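Local coordinates for early transcribed membrane protein 13 (Plasmodium falciparum, PDB 2VWA) that probably serves liver-stage development of the malaria parasite as a UIS3-type membrane protein whose soluble domain binds phosphatidylethanolamine, at residues S71-K74 with Y75-N78. Numbering follows the deposited sequence.
Sequences SLSK and YQEN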
loop_
_atom_site.group_PDB
_atom_site.type_symbol
_atom_site.label_atom_id
_atom_site.label_comp_id
_atom_site.label_asym_id
_atom_site.label_seq_id
_atom_site.Cartn_x
_atom_site.Cartn_y
_atom_site.Cartn_z
ATOM N N SER A 71 -1.985 -14.330 -2.665
ATOM C CA SER A 71 -1.119 -14.413 -1.520
ATOM C C SER A 71 0.340 -14.232 -1.926
ATOM O O SER A 71 0.989 -15.168 -2.418
ATOM C CB SER A 71 -1.337 -15.725 -0.757
ATOM O OG SER A 71 -0.334 -15.871 0.240
ATOM N N LEU A 72 0.838 -13.017 -1.710
ATOM C CA LEU A 72 2.249 -12.688 -1.885
ATOM C C LEU A 72 3.037 -13.471 -0.882
ATOM O O LEU A 72 2.496 -13.876 0.143
ATOM C CB LEU A 72 2.472 -11.198 -1.638
ATOM C CG LEU A 72 2.509 -10.257 -2.855
ATOM C CD1 LEU A 72 1.607 -10.672 -3.983
ATOM C CD2 LEU A 72 2.271 -8.774 -2.486
ATOM N N SER A 73 4.309 -13.709 -1.176
ATOM C CA SER A 73 5.206 -14.198 -0.141
ATOM C C SER A 73 5.631 -13.080 0.823
ATOM O O SER A 73 5.498 -11.888 0.498
ATOM C CB SER A 73 6.423 -14.845 -0.773
ATOM O OG SER A 73 7.203 -13.877 -1.412
ATOM N N LYS A 74 6.139 -13.467 2.003
ATOM C CA LYS A 74 6.566 -12.501 3.018
ATOM C C LYS A 74 7.527 -11.523 2.378
ATOM O O LYS A 74 7.371 -10.296 2.517
ATOM C CB LYS A 74 7.246 -13.182 4.213
ATOM C CG LYS A 74 7.321 -12.292 5.478
ATOM C CD LYS A 74 8.478 -12.666 6.420
ATOM C CE LYS A 74 8.065 -13.650 7.543
ATOM N NZ LYS A 74 7.809 -15.075 7.093
ATOM N N TYR A 75 8.496 -12.060 1.639
ATOM C CA TYR A 75 9.476 -11.217 0.964
ATOM C C TYR A 75 8.807 -10.283 -0.063
ATOM O O TYR A 75 9.232 -9.125 -0.220
ATOM C CB TYR A 75 10.620 -12.063 0.359
ATOM C CG TYR A 75 11.366 -11.426 -0.801
ATOM C CD1 TYR A 75 12.562 -10.712 -0.616
ATOM C CD2 TYR A 75 10.888 -11.571 -2.100
ATOM C CE1 TYR A 75 13.234 -10.143 -1.724
ATOM C CE2 TYR A 75 11.534 -11.014 -3.181
ATOM C CZ TYR A 75 12.678 -10.308 -2.995
ATOM O OH TYR A 75 13.251 -9.798 -4.134
ATOM N N GLN A 76 7.755 -10.764 -0.733
ATOM C CA GLN A 76 7.087 -9.962 -1.739
ATOM C C GLN A 76 6.236 -8.893 -1.097
ATOM O O GLN A 76 6.087 -7.828 -1.644
ATOM C CB GLN A 76 6.232 -10.816 -2.660
ATOM C CG GLN A 76 6.951 -11.254 -3.910
ATOM C CD GLN A 76 6.272 -12.413 -4.604
ATOM O OE1 GLN A 76 5.541 -13.172 -3.982
ATOM N NE2 GLN A 76 6.502 -12.549 -5.897
ATOM N N GLU A 77 5.696 -9.199 0.074
ATOM C CA GLU A 77 4.852 -8.284 0.818
ATOM C C GLU A 77 5.677 -7.104 1.334
ATOM O O GLU A 77 5.264 -5.968 1.178
ATOM C CB GLU A 77 4.114 -9.029 1.958
ATOM C CG GLU A 77 3.290 -8.119 2.874
ATOM C CD GLU A 77 2.477 -8.858 3.920
ATOM O OE1 GLU A 77 1.604 -9.702 3.552
ATOM O OE2 GLU A 77 2.701 -8.563 5.123
ATOM N N ASN A 78 6.843 -7.379 1.924
ATOM C CA ASN A 78 7.790 -6.324 2.330
ATOM C C ASN A 78 8.303 -5.474 1.167
ATOM O O ASN A 78 8.472 -4.262 1.290
ATOM C CB ASN A 78 8.973 -6.912 3.105
ATOM C CG ASN A 78 8.542 -7.666 4.358
ATOM O OD1 ASN A 78 7.480 -7.404 4.926
ATOM N ND2 ASN A 78 9.357 -8.637 4.781
#
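Ser73 and Gln76 form a capping box at the N-terminus of helix 74-99, with Ser73 as the N-cap residue, and two reciprocal hydrogen bonds define it. In one, Gln76 N donates to Ser73 OG at 3.2 Å, bent to 144° at the hydrogen. In the other, the N-H of Ser73 is directed almost straight (175°) at Gln76 OE1, 3.1 Å from Ser73 N, and meets a lone pair in the plane of the side-chain amide. The serine chi1 of 68° sets OG between the backbone N and the carbonyl carbon, where it can accept from Gln76 N. From a first torsion away from the staggered values, the glutamine chain runs extended beyond CG and brings OE1 back to Ser73 N. Each end has a further partner: Asp18 OD1 bonds Ser73 OG, and Val19 O takes Gln76 NE2, which would fix the amide's rotation.

Regular helical bonding begins here, as Glu77 N to Ser73 O (2.7 Å) and Asn78 N to Lys74 O (3.0 Å) are i+4 pairs. A weak bond from Gln76 N also reaches Ser73 O. Ahead of the cap, Leu72 supplies an apolar contact: its CG lies 3.8 Å from Gln76 CB, the two side chains crossing at about a right angle.

Glu77 extends away from the cap, and its OE1 receives bonds from Asn13 ND2 and Gln65 NE2, while Lys74 NZ bonds Asn13 O. The cap thus joins the loop after helix 54-67 to helix 74-99. Leu72 touches Phe27 and Gln76 touches Tyr24, both on helix 21-41, whereas Glu77 packs on Gln58 and Val61 of helix 54-67.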